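Local coordinates for uncharacterized protein (Helicobacter pylori, PDB 4O5J) that probably binds sialylated glycans as an outer-membrane adhesin, attaching the bacterium to host surfaces through a mostly helical extracellular domain, at residues N76-T79 with I83-A86; A89-V94 with A161-S166; Q239-N244 with A313-Y318; V257-S262 with A291-Q296. One frame throughout, in Å; residues are numbered along the deposited sequence.

Interaction 1 of 4, residues N76-T79 with I83-A86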
loop_
_atom_site.group_PDB
_atom_site.type_symbol
_atom_site.label_atom_id
_atom_site.label_comp_id
_atom_site.label_asym_id
_atom_site.label_seq_id
_atom_site.Cartn_x
_atom_site.Cartn_y
_atom_site.Cartn_z
ATOM N N ASN A 76 -0.791 8.282 14.769
ATOM C CA ASN A 76 -1.658 9.317 15.318
ATOM C C ASN A 76 -2.138 10.377 14.357
ATOM O O ASN A 76 -3.123 11.008 14.622
ATOM C CB ASN A 76 -0.951 10.002 16.483
ATOM C CG ASN A 76 -0.736 9.071 17.611
ATOM O OD1 ASN A 76 -1.585 8.244 17.911
ATOM N ND2 ASN A 76 0.413 9.154 18.220
ATOM N N SER A 77 -1.457 10.573 13.239
ATOM C CA SER A 77 -1.771 11.689 12.362
ATOM C C SER A 77 -2.688 11.311 11.203
ATOM O O SER A 77 -2.783 10.159 10.837
ATOM C CB SER A 77 -0.486 12.294 11.800
ATOM O OG SER A 77 -0.766 13.455 11.022
ATOM N N THR A 78 -3.384 12.302 10.650
ATOM C CA THR A 78 -4.145 12.077 9.446
ATOM C C THR A 78 -3.607 12.990 8.388
ATOM O O THR A 78 -4.242 13.172 7.359
ATOM C CB THR A 78 -5.647 12.362 9.620
ATOM O OG1 THR A 78 -5.790 13.703 10.069
ATOM C CG2 THR A 78 -6.284 11.429 10.660
ATOM N N THR A 79 -2.463 13.612 8.644
ATOM C CA THR A 79 -1.851 14.470 7.630
ATOM C C THR A 79 -0.412 14.103 7.434
ATOM O O THR A 79 0.148 14.454 6.451
ATOM C CB THR A 79 -1.898 15.943 7.986
ATOM O OG1 THR A 79 -1.340 16.128 9.300
ATOM C CG2 THR A 79 -3.331 16.460 7.859
ATOM N N ILE A 83 0.857 5.500 6.071
ATOM C CA ILE A 83 -0.177 4.460 5.941
ATOM C C ILE A 83 -1.580 5.069 5.836
ATOM O O ILE A 83 -2.434 4.553 5.107
ATOM C CB ILE A 83 -0.100 3.440 7.087
ATOM C CG1 ILE A 83 1.234 2.692 7.037
ATOM C CG2 ILE A 83 -1.266 2.432 7.033
ATOM C CD1 ILE A 83 1.518 2.113 5.618
ATOM N N PHE A 84 -1.835 6.179 6.508
ATOM C CA PHE A 84 -3.159 6.769 6.436
ATOM C C PHE A 84 -3.359 7.295 5.029
ATOM O O PHE A 84 -4.433 7.136 4.413
ATOM C CB PHE A 84 -3.315 7.928 7.433
ATOM C CG PHE A 84 -4.664 8.584 7.374
ATOM C CD1 PHE A 84 -5.741 8.092 8.141
ATOM C CD2 PHE A 84 -4.879 9.685 6.543
ATOM C CE1 PHE A 84 -7.008 8.699 8.063
ATOM C CE2 PHE A 84 -6.118 10.302 6.463
ATOM C CZ PHE A 84 -7.194 9.811 7.238
ATOM N N ASN A 85 -2.326 7.950 4.507
ATOM C CA ASN A 85 -2.369 8.465 3.156
ATOM C C ASN A 85 -2.568 7.289 2.141
ATOM O O ASN A 85 -3.321 7.407 1.168
ATOM C CB ASN A 85 -1.130 9.263 2.811
ATOM C CG ASN A 85 -1.124 9.594 1.312
ATOM O OD1 ASN A 85 -1.837 10.496 0.840
ATOM N ND2 ASN A 85 -0.386 8.789 0.525
ATOM N N ALA A 86 -1.888 6.168 2.383
ATOM C CA ALA A 86 -2.053 4.995 1.525
ATOM C C ALA A 86 -3.531 4.543 1.573
ATOM O O ALA A 86 -4.139 4.236 0.542
ATOM C CB ALA A 86 -1.130 3.881 1.981
#
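Thr78 rests on the ring of Phe84 in an apolar contact. Thr78 CB lies 3.9 Å from the centroid of the Phe84 ring and 18° off its normal, a CH-pi contact over one face, displaced toward the rim. With OG1 set between the backbone N and the carbonyl carbon (chi1 57°), the methyl CG2 is left to reach Phe84 CE1 at 3.8 Å. A beta-branched residue suits the place, since CB and CG2 offer hydrocarbon to the ring together. The backbone adds to the contact: Thr78 O comes within 3.5 Å of Phe84 CE2.

Hydrogen bonds, for their part, shape the loop itself. Ser77 OG accepts from Thr79 N at 2.9 Å with an N-H...O angle of 165°, an ST turn just where the chain leaves helical geometry. The same oxygen is also bonded to Gln80 N; a short hydroxyl, close to the main chain, can accept from the N-H groups that follow it.

The contact closes the link between helices 57-76 and 82-101. Ala175 and Leu173, by the Cys174-Cys179 disulfide, touch Thr78 and Phe84 respectively, while neighbouring Ile83 packs on helix 241-268.

Interaction 2 of 4, residues A89-V94 with A161-S166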
loop_
_atom_site.group_PDB
_atom_site.type_symbol
_atom_site.label_atom_id
_atom_site.label_comp_id
_atom_site.label_asym_id
_atom_site.label_seq_id
_atom_site.Cartn_x
_atom_site.Cartn_y
_atom_site.Cartn_z
ATOM N N ALA A 89 -5.679 6.704 -0.605
ATOM C CA ALA A 89 -5.502 6.369 -2.041
ATOM C C ALA A 89 -6.286 5.114 -2.407
ATOM O O ALA A 89 -7.018 5.087 -3.411
ATOM C CB ALA A 89 -4.017 6.171 -2.380
ATOM N N VAL A 90 -6.146 4.066 -1.618
ATOM C CA VAL A 90 -6.777 2.785 -1.941
ATOM C C VAL A 90 -8.310 2.910 -1.914
ATOM O O VAL A 90 -8.982 2.471 -2.856
ATOM C CB VAL A 90 -6.291 1.682 -0.988
ATOM C CG1 VAL A 90 -7.114 0.391 -1.169
ATOM C CG2 VAL A 90 -4.799 1.457 -1.233
ATOM N N ILE A 91 -8.858 3.547 -0.884
ATOM C CA ILE A 91 -10.326 3.741 -0.793
ATOM C C ILE A 91 -10.839 4.579 -1.956
ATOM O O ILE A 91 -11.804 4.216 -2.615
ATOM C CB ILE A 91 -10.735 4.434 0.552
ATOM C CG1 ILE A 91 -10.348 3.614 1.787
ATOM C CG2 ILE A 91 -12.246 4.628 0.589
ATOM C CD1 ILE A 91 -10.885 2.222 1.805
ATOM N N THR A 92 -10.193 5.712 -2.201
ATOM C CA THR A 92 -10.543 6.563 -3.325
ATOM C C THR A 92 -10.548 5.759 -4.639
ATOM O O THR A 92 -11.427 5.931 -5.495
ATOM C CB THR A 92 -9.548 7.687 -3.470
ATOM O OG1 THR A 92 -9.620 8.507 -2.298
ATOM C CG2 THR A 92 -9.873 8.528 -4.679
ATOM N N SER A 93 -9.580 4.846 -4.783
ATOM C CA SER A 93 -9.488 4.123 -6.025
ATOM C C SER A 93 -10.600 3.029 -6.110
ATOM O O SER A 93 -11.133 2.734 -7.191
ATOM C CB SER A 93 -8.063 3.628 -6.262
ATOM O OG SER A 93 -7.792 2.581 -5.419
ATOM N N VAL A 94 -10.940 2.423 -4.968
ATOM C CA VAL A 94 -12.055 1.484 -4.939
ATOM C C VAL A 94 -13.361 2.193 -5.326
ATOM O O VAL A 94 -14.156 1.688 -6.150
ATOM C CB VAL A 94 -12.211 0.831 -3.533
ATOM C CG1 VAL A 94 -13.533 0.064 -3.460
ATOM C CG2 VAL A 94 -11.030 -0.091 -3.220
ATOM N N ALA A 161 -19.727 6.656 2.754
ATOM C CA ALA A 161 -19.965 7.338 4.036
ATOM C C ALA A 161 -18.746 7.226 4.980
ATOM O O ALA A 161 -18.445 8.158 5.734
ATOM C CB ALA A 161 -21.238 6.806 4.737
ATOM N N ALA A 162 -18.066 6.064 4.961
ATOM C CA ALA A 162 -16.896 5.872 5.822
ATOM C C ALA A 162 -15.817 6.897 5.475
ATOM O O ALA A 162 -15.127 7.415 6.342
ATOM C CB ALA A 162 -16.352 4.464 5.678
ATOM N N GLN A 163 -15.670 7.179 4.179
ATOM C CA GLN A 163 -14.597 8.067 3.748
ATOM C C GLN A 163 -14.902 9.546 3.977
ATOM O O GLN A 163 -14.048 10.312 4.431
ATOM C CB GLN A 163 -14.281 7.838 2.239
ATOM C CG GLN A 163 -13.262 8.856 1.737
ATOM C CD GLN A 163 -12.939 8.633 0.283
ATOM O OE1 GLN A 163 -13.835 8.553 -0.573
ATOM N NE2 GLN A 163 -11.645 8.518 -0.017
ATOM N N THR A 164 -16.120 9.947 3.663
ATOM C CA THR A 164 -16.462 11.358 3.610
ATOM C C THR A 164 -17.739 11.615 4.403
ATOM O O THR A 164 -18.751 10.920 4.223
ATOM C CB THR A 164 -16.671 11.792 2.145
ATOM O OG1 THR A 164 -15.451 11.575 1.425
ATOM C CG2 THR A 164 -17.047 13.272 2.026
ATOM N N ASN A 165 -17.679 12.584 5.310
ATOM C CA ASN A 165 -18.861 13.001 6.033
ATOM C C ASN A 165 -19.775 13.807 5.109
ATOM O O ASN A 165 -19.443 14.908 4.702
ATOM C CB ASN A 165 -18.455 13.824 7.220
ATOM C CG ASN A 165 -19.621 14.259 8.048
ATOM O OD1 ASN A 165 -20.431 15.100 7.633
ATOM N ND2 ASN A 165 -19.730 13.684 9.248
ATOM N N SER A 166 -20.926 13.243 4.761
ATOM C CA SER A 166 -21.847 13.895 3.852
ATOM C C SER A 166 -22.241 15.261 4.383
ATOM O O SER A 166 -22.317 16.211 3.606
ATOM C CB SER A 166 -23.116 13.081 3.695
ATOM O OG SER A 166 -23.826 13.106 4.918
#
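Ile91 and Gln163 bring the two backbones closest, their CA atoms 7.6 Å apart, where helix 146-163 ends against the flank of helix 82-101. Thr164 is the first residue to leave helical phi/psi, and the long side chain of Gln163, just before it, spans the gap. CG stands anti to the backbone N (chi1 174°) and the chain stays extended beyond it, which delivers the amide to the facing helix.

There Gln163 NE2 donates to Thr92 OG1 at 3.1 Å. The hydroxyl oxygen lies near the amide plane, but the bond is bent, with an N-H...O angle of 142°. Thr92 OG1 is also bonded to Gln88 O one turn back, and Gln163 NE2 reaches Gln88 OE1 as well; Gln163 OE1 is bonded to Tyr337 OH. Both ends of this buried amide are therefore satisfied, which is what a glutamine needs in such a place, and its orientation is set from both sides. Threonine suits the opposite position because its hydroxyl can serve its own helix and the visitor together.

Ile91 supplies the apolar part. Its CG2 branch lies 4.0 Å from Gln163 NE2 and 4.1 Å from Gln163 CB, as the two side chains slide past each other in opposite directions.

Around this join, Ile91 also packs on Ala196 and Leu197 of helix 193-209, while Val90, next to it in sequence, meets helices 241-268 and 281-309. Helix 82-101 thus runs between several neighbours, and Gln163 ties the end of helix 146-163 to it.

Interaction 3 of 4, residues Q239-N244 with A313-Y318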
loop_
_atom_site.group_PDB
_atom_site.type_symbol
_atom_site.label_atom_id
_atom_site.label_comp_id
_atom_site.label_asym_id
_atom_site.label_seq_id
_atom_site.Cartn_x
_atom_site.Cartn_y
_atom_site.Cartn_z
ATOM N N GLN A 239 -10.442 -9.673 -15.417
ATOM C CA GLN A 239 -9.566 -9.652 -16.613
ATOM C C GLN A 239 -8.909 -8.300 -16.770
ATOM O O GLN A 239 -8.147 -8.128 -17.687
ATOM C CB GLN A 239 -10.348 -9.958 -17.883
ATOM C CG GLN A 239 -10.975 -11.346 -17.939
ATOM C CD GLN A 239 -10.014 -12.394 -17.497
ATOM O OE1 GLN A 239 -9.160 -12.807 -18.254
ATOM N NE2 GLN A 239 -10.129 -12.811 -16.232
ATOM N N TYR A 240 -9.203 -7.315 -15.902
ATOM C CA TYR A 240 -8.571 -5.984 -16.029
ATOM C C TYR A 240 -7.631 -5.692 -14.893
ATOM O O TYR A 240 -7.988 -5.890 -13.698
ATOM C CB TYR A 240 -9.624 -4.918 -16.130
ATOM C CG TYR A 240 -10.472 -5.042 -17.382
ATOM C CD1 TYR A 240 -10.087 -4.428 -18.593
ATOM C CD2 TYR A 240 -11.649 -5.775 -17.378
ATOM C CE1 TYR A 240 -10.865 -4.545 -19.715
ATOM C CE2 TYR A 240 -12.416 -5.921 -18.511
ATOM C CZ TYR A 240 -12.029 -5.299 -19.672
ATOM O OH TYR A 240 -12.817 -5.450 -20.801
ATOM N N ALA A 241 -6.415 -5.242 -15.225
ATOM C CA ALA A 241 -5.381 -5.003 -14.234
ATOM C C ALA A 241 -5.801 -3.921 -13.223
ATOM O O ALA A 241 -5.393 -3.952 -12.058
ATOM C CB ALA A 241 -4.013 -4.636 -14.922
ATOM N N VAL A 242 -6.574 -2.943 -13.673
ATOM C CA VAL A 242 -6.976 -1.863 -12.785
ATOM C C VAL A 242 -7.794 -2.470 -11.642
ATOM O O VAL A 242 -7.580 -2.128 -10.485
ATOM C CB VAL A 242 -7.761 -0.757 -13.490
ATOM C CG1 VAL A 242 -9.077 -1.263 -14.052
ATOM C CG2 VAL A 242 -7.988 0.415 -12.528
ATOM N N PHE A 243 -8.692 -3.400 -11.966
ATOM C CA PHE A 243 -9.472 -4.080 -10.960
ATOM C C PHE A 243 -8.601 -4.984 -10.072
ATOM O O PHE A 243 -8.629 -4.862 -8.825
ATOM C CB PHE A 243 -10.585 -4.882 -11.563
ATOM C CG PHE A 243 -11.419 -5.639 -10.510
ATOM C CD1 PHE A 243 -12.399 -4.988 -9.769
ATOM C CD2 PHE A 243 -11.158 -6.993 -10.228
ATOM C CE1 PHE A 243 -13.122 -5.687 -8.792
ATOM C CE2 PHE A 243 -11.853 -7.671 -9.298
ATOM C CZ PHE A 243 -12.852 -7.027 -8.573
ATOM N N ASN A 244 -7.848 -5.892 -10.675
ATOM C CA ASN A 244 -7.049 -6.814 -9.924
ATOM C C ASN A 244 -6.051 -6.108 -9.012
ATOM O O ASN A 244 -5.898 -6.484 -7.847
ATOM C CB ASN A 244 -6.317 -7.763 -10.856
ATOM C CG ASN A 244 -7.276 -8.615 -11.671
ATOM O OD1 ASN A 244 -8.414 -8.866 -11.234
ATOM N ND2 ASN A 244 -6.871 -9.012 -12.854
ATOM N N ALA A 313 -1.672 2.596 -18.255
ATOM C CA ALA A 313 -1.869 4.035 -18.340
ATOM C C ALA A 313 -3.284 4.420 -18.733
ATOM O O ALA A 313 -3.827 5.368 -18.191
ATOM C CB ALA A 313 -0.789 4.720 -19.332
ATOM N N GLU A 314 -3.857 3.758 -19.723
ATOM C CA GLU A 314 -5.159 4.135 -20.192
ATOM C C GLU A 314 -6.228 3.770 -19.143
ATOM O O GLU A 314 -7.206 4.500 -18.981
ATOM C CB GLU A 314 -5.459 3.386 -21.495
ATOM C CG GLU A 314 -6.789 3.806 -22.090
ATOM C CD GLU A 314 -6.834 5.250 -22.595
ATOM O OE1 GLU A 314 -5.755 5.762 -22.992
ATOM O OE2 GLU A 314 -7.941 5.857 -22.627
ATOM N N GLN A 315 -6.067 2.645 -18.470
ATOM C CA GLN A 315 -7.012 2.264 -17.401
ATOM C C GLN A 315 -6.900 3.251 -16.244
ATOM O O GLN A 315 -7.912 3.648 -15.672
ATOM C CB GLN A 315 -6.767 0.840 -16.920
ATOM C CG GLN A 315 -7.109 -0.174 -17.994
ATOM C CD GLN A 315 -6.757 -1.575 -17.535
ATOM O OE1 GLN A 315 -6.552 -1.821 -16.356
ATOM N NE2 GLN A 315 -6.706 -2.521 -18.484
ATOM N N TYR A 316 -5.693 3.678 -15.920
ATOM C CA TYR A 316 -5.494 4.623 -14.843
ATOM C C TYR A 316 -6.168 5.942 -15.225
ATOM O O TYR A 316 -6.805 6.594 -14.369
ATOM C CB TYR A 316 -3.996 4.815 -14.565
ATOM C CG TYR A 316 -3.706 5.709 -13.394
ATOM C CD1 TYR A 316 -3.969 5.270 -12.092
ATOM C CD2 TYR A 316 -3.215 7.012 -13.539
ATOM C CE1 TYR A 316 -3.745 6.067 -10.988
ATOM C CE2 TYR A 316 -2.987 7.834 -12.397
ATOM C CZ TYR A 316 -3.253 7.344 -11.139
ATOM O OH TYR A 316 -3.024 8.105 -10.007
ATOM N N LYS A 317 -6.032 6.339 -16.506
ATOM C CA LYS A 317 -6.642 7.598 -16.952
ATOM C C LYS A 317 -8.162 7.551 -16.728
ATOM O O LYS A 317 -8.755 8.532 -16.308
ATOM C CB LYS A 317 -6.294 7.894 -18.443
ATOM C CG LYS A 317 -6.913 9.134 -19.023
ATOM C CD LYS A 317 -6.533 10.424 -18.279
ATOM C CE LYS A 317 -5.039 10.788 -18.355
ATOM N NZ LYS A 317 -4.562 11.908 -17.440
ATOM N N TYR A 318 -8.802 6.425 -17.045
ATOM C CA TYR A 318 -10.262 6.264 -16.838
ATOM C C TYR A 318 -10.576 6.407 -15.334
ATOM O O TYR A 318 -11.478 7.137 -14.958
ATOM C CB TYR A 318 -10.740 4.904 -17.305
ATOM C CG TYR A 318 -11.193 4.839 -18.706
ATOM C CD1 TYR A 318 -12.562 4.720 -19.017
ATOM C CD2 TYR A 318 -10.279 4.910 -19.797
ATOM C CE1 TYR A 318 -12.996 4.634 -20.313
ATOM C CE2 TYR A 318 -10.762 4.820 -21.121
ATOM C CZ TYR A 318 -12.091 4.700 -21.366
ATOM O OH TYR A 318 -12.584 4.646 -22.684
HETATM O O HOH W 1 -5.482 -5.242 -18.078
#
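Gln315 grips the first turn of helix 241-268, a helix N-terminus in the mainly helical adhesion domain, where backbone N-H groups lack the carbonyl partners found further along a helix. A glutamine on the short helix 313-320 suits this task, since one amide offers both an acceptor and a donor.

Two hydrogen-bonding routes lead from that amide to the turn. In the direct one, Val242 N donates to Gln315 OE1 at 2.9 Å; the backbone nitrogen of Val242 lies nearly along the C=O axis of Gln315 (165° at the oxygen), although the N-H itself points less accurately, at 137°. The other passes through a water that accepts from Ala241 N and from Gln315 NE2, each at 3.0 Å. Tyr240 occupies the N-cap position, so the amides bound are those of the two residues that follow it.

Van der Waals contacts frame the polar group. Gln315 NE2 comes to the edge of the Tyr240 ring, in its plane and 3.9 Å from Tyr240 CD1, with the ring and amide planes 68° apart. The phenol continues past to bond Ser233 OG, and its ring meets Trp216, which also meets Tyr318 edge-to-face. Compact Val242 lets the glutamine lie close: Val242 CB is 3.3 Å from Gln315 OE1 and 3.9 Å from Gln315 CB.

Interaction 4 of 4, residues V257-S262 with A291-Q296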
loop_
_atom_site.group_PDB
_atom_site.type_symbol
_atom_site.label_atom_id
_atom_site.label_comp_id
_atom_site.label_asym_id
_atom_site.label_seq_id
_atom_site.Cartn_x
_atom_site.Cartn_y
_atom_site.Cartn_z
ATOM N N VAL A 257 -1.678 -1.933 8.290
ATOM C CA VAL A 257 -2.353 -1.266 9.394
ATOM C C VAL A 257 -2.120 -2.022 10.712
ATOM O O VAL A 257 -1.671 -1.444 11.725
ATOM C CB VAL A 257 -3.849 -1.140 9.126
ATOM C CG1 VAL A 257 -4.576 -0.838 10.434
ATOM C CG2 VAL A 257 -4.124 -0.081 8.063
ATOM N N THR A 258 -2.359 -3.325 10.696
ATOM C CA THR A 258 -2.084 -4.156 11.853
ATOM C C THR A 258 -0.647 -3.985 12.302
ATOM O O THR A 258 -0.356 -3.892 13.496
ATOM C CB THR A 258 -2.269 -5.622 11.498
ATOM O OG1 THR A 258 -3.605 -5.795 11.069
ATOM C CG2 THR A 258 -1.995 -6.552 12.731
ATOM N N LEU A 259 0.274 -3.985 11.352
ATOM C CA LEU A 259 1.690 -3.904 11.728
ATOM C C LEU A 259 1.980 -2.499 12.313
ATOM O O LEU A 259 2.738 -2.381 13.265
ATOM C CB LEU A 259 2.585 -4.199 10.499
ATOM C CG LEU A 259 4.046 -4.389 10.744
ATOM C CD1 LEU A 259 4.318 -5.334 11.906
ATOM C CD2 LEU A 259 4.718 -4.891 9.468
ATOM N N SER A 260 1.367 -1.438 11.762
ATOM C CA SER A 260 1.554 -0.128 12.337
ATOM C C SER A 260 1.049 -0.111 13.798
ATOM O O SER A 260 1.703 0.467 14.682
ATOM C CB SER A 260 0.823 0.890 11.554
ATOM O OG SER A 260 1.248 0.860 10.185
ATOM N N GLN A 261 -0.072 -0.764 14.074
ATOM C CA GLN A 261 -0.619 -0.778 15.451
ATOM C C GLN A 261 0.266 -1.601 16.367
ATOM O O GLN A 261 0.582 -1.134 17.456
ATOM C CB GLN A 261 -2.039 -1.252 15.427
ATOM C CG GLN A 261 -2.864 -0.305 14.530
ATOM C CD GLN A 261 -4.250 -0.862 14.213
ATOM O OE1 GLN A 261 -4.458 -2.077 14.241
ATOM N NE2 GLN A 261 -5.206 0.025 13.899
ATOM N N SER A 262 0.761 -2.776 15.920
ATOM C CA SER A 262 1.703 -3.579 16.765
ATOM C C SER A 262 2.904 -2.744 17.065
ATOM O O SER A 262 3.414 -2.761 18.162
ATOM C CB SER A 262 2.206 -4.840 16.105
ATOM O OG SER A 262 1.098 -5.612 15.739
ATOM N N ALA A 291 12.638 -1.887 14.410
ATOM C CA ALA A 291 13.202 -1.374 13.134
ATOM C C ALA A 291 12.823 -2.266 11.944
ATOM O O ALA A 291 12.355 -1.749 10.922
ATOM C CB ALA A 291 14.723 -1.198 13.268
ATOM N N GLN A 292 12.946 -3.585 12.068
ATOM C CA GLN A 292 12.467 -4.466 10.993
ATOM C C GLN A 292 11.038 -4.208 10.671
ATOM O O GLN A 292 10.673 -4.050 9.482
ATOM C CB GLN A 292 12.618 -5.913 11.381
ATOM C CG GLN A 292 14.058 -6.331 11.442
ATOM C CD GLN A 292 14.215 -7.722 12.028
ATOM O OE1 GLN A 292 14.119 -8.721 11.330
ATOM N NE2 GLN A 292 14.464 -7.787 13.304
ATOM N N ASN A 293 10.198 -4.124 11.707
ATOM C CA ASN A 293 8.736 -3.951 11.472
ATOM C C ASN A 293 8.456 -2.661 10.742
ATOM O O ASN A 293 7.615 -2.633 9.835
ATOM C CB ASN A 293 7.908 -3.960 12.784
ATOM C CG ASN A 293 7.842 -5.324 13.407
ATOM O OD1 ASN A 293 8.020 -6.336 12.745
ATOM N ND2 ASN A 293 7.586 -5.357 14.680
ATOM N N GLN A 294 9.145 -1.585 11.138
ATOM C CA GLN A 294 8.904 -0.304 10.528
ATOM C C GLN A 294 9.402 -0.335 9.058
ATOM O O GLN A 294 8.796 0.297 8.199
ATOM C CB GLN A 294 9.604 0.814 11.280
ATOM C CG GLN A 294 9.188 2.189 10.775
ATOM C CD GLN A 294 9.654 3.285 11.736
ATOM O OE1 GLN A 294 10.599 4.067 11.441
ATOM N NE2 GLN A 294 9.010 3.340 12.924
ATOM N N LYS A 295 10.456 -1.080 8.768
ATOM C CA LYS A 295 10.878 -1.223 7.369
ATOM C C LYS A 295 9.798 -2.001 6.578
ATOM O O LYS A 295 9.445 -1.629 5.439
ATOM C CB LYS A 295 12.238 -1.901 7.257
ATOM C CG LYS A 295 12.761 -1.882 5.801
ATOM C CD LYS A 295 13.936 -2.839 5.658
ATOM C CE LYS A 295 14.856 -2.621 4.439
ATOM N NZ LYS A 295 14.135 -2.059 3.284
ATOM N N GLN A 296 9.210 -3.038 7.193
ATOM C CA GLN A 296 8.167 -3.812 6.519
ATOM C C GLN A 296 6.948 -2.925 6.241
ATOM O O GLN A 296 6.259 -3.086 5.225
ATOM C CB GLN A 296 7.771 -5.028 7.364
ATOM C CG GLN A 296 6.683 -5.807 6.710
ATOM C CD GLN A 296 7.090 -6.287 5.311
ATOM O OE1 GLN A 296 7.977 -7.104 5.210
ATOM N NE2 GLN A 296 6.442 -5.800 4.252
#
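Leu259 reaches across from helix 241-268 to Asn293 and Gln296, one turn apart on helix 281-309, and puts a different methyl to each side chain. With CG anti to the backbone N (chi1 -170°), the branch points at the facing helix and its two ends divide the work. CD1 meets the amide of the asparagine, 3.8 Å from Asn293 CG. The other methyl, CD2, settles 3.5 Å from Gln296 CG and 3.7 Å from the backbone oxygen Asn293 O.

Asn293 crosses the leucine at about a right angle. Its short chain lets methyl and amide meet, while ND2 has a weak hydrogen bond to Asn263 OD1 at its polar end.

Gln296 behaves here as a hydrocarbon. Bent at chi2 (58°), it leads its amide away from Leu259 and presents CB and CG to the methyl, an economical use of a long polar residue near the surface. Leu259 further touches Val297 and Tyr300, so its apolar surface is shared among several residues of the same helix.

Consecutive helices packed antiparallel in this way form a helical hairpin, the building element of tetratricopeptide-like folds, to which this adhesion domain has been related.

Overall arrangement
Helix 82-101 takes part in interactions 1 and 2, and helix 241-268 in interactions 3 and 4; Ile83 packing on Val257 and Ser260 joins interactions 1 and 4, and so the two helices. Interaction 2 is buried, and there polar atoms meet through an amide-hydroxyl bond with further partners. Interactions 1 and 3 are partly buried: one sets a loop threonine on an aromatic face, the other bonds a glutamine amide, directly and through a water, to the first N-H groups of a helix. Interaction 4, nearer the surface, sets leucine methyls against an asparagine amide and the aliphatic part of a glutamine. It lies nested in the chain loop that interaction 3 closes, some 30 Å away between centres.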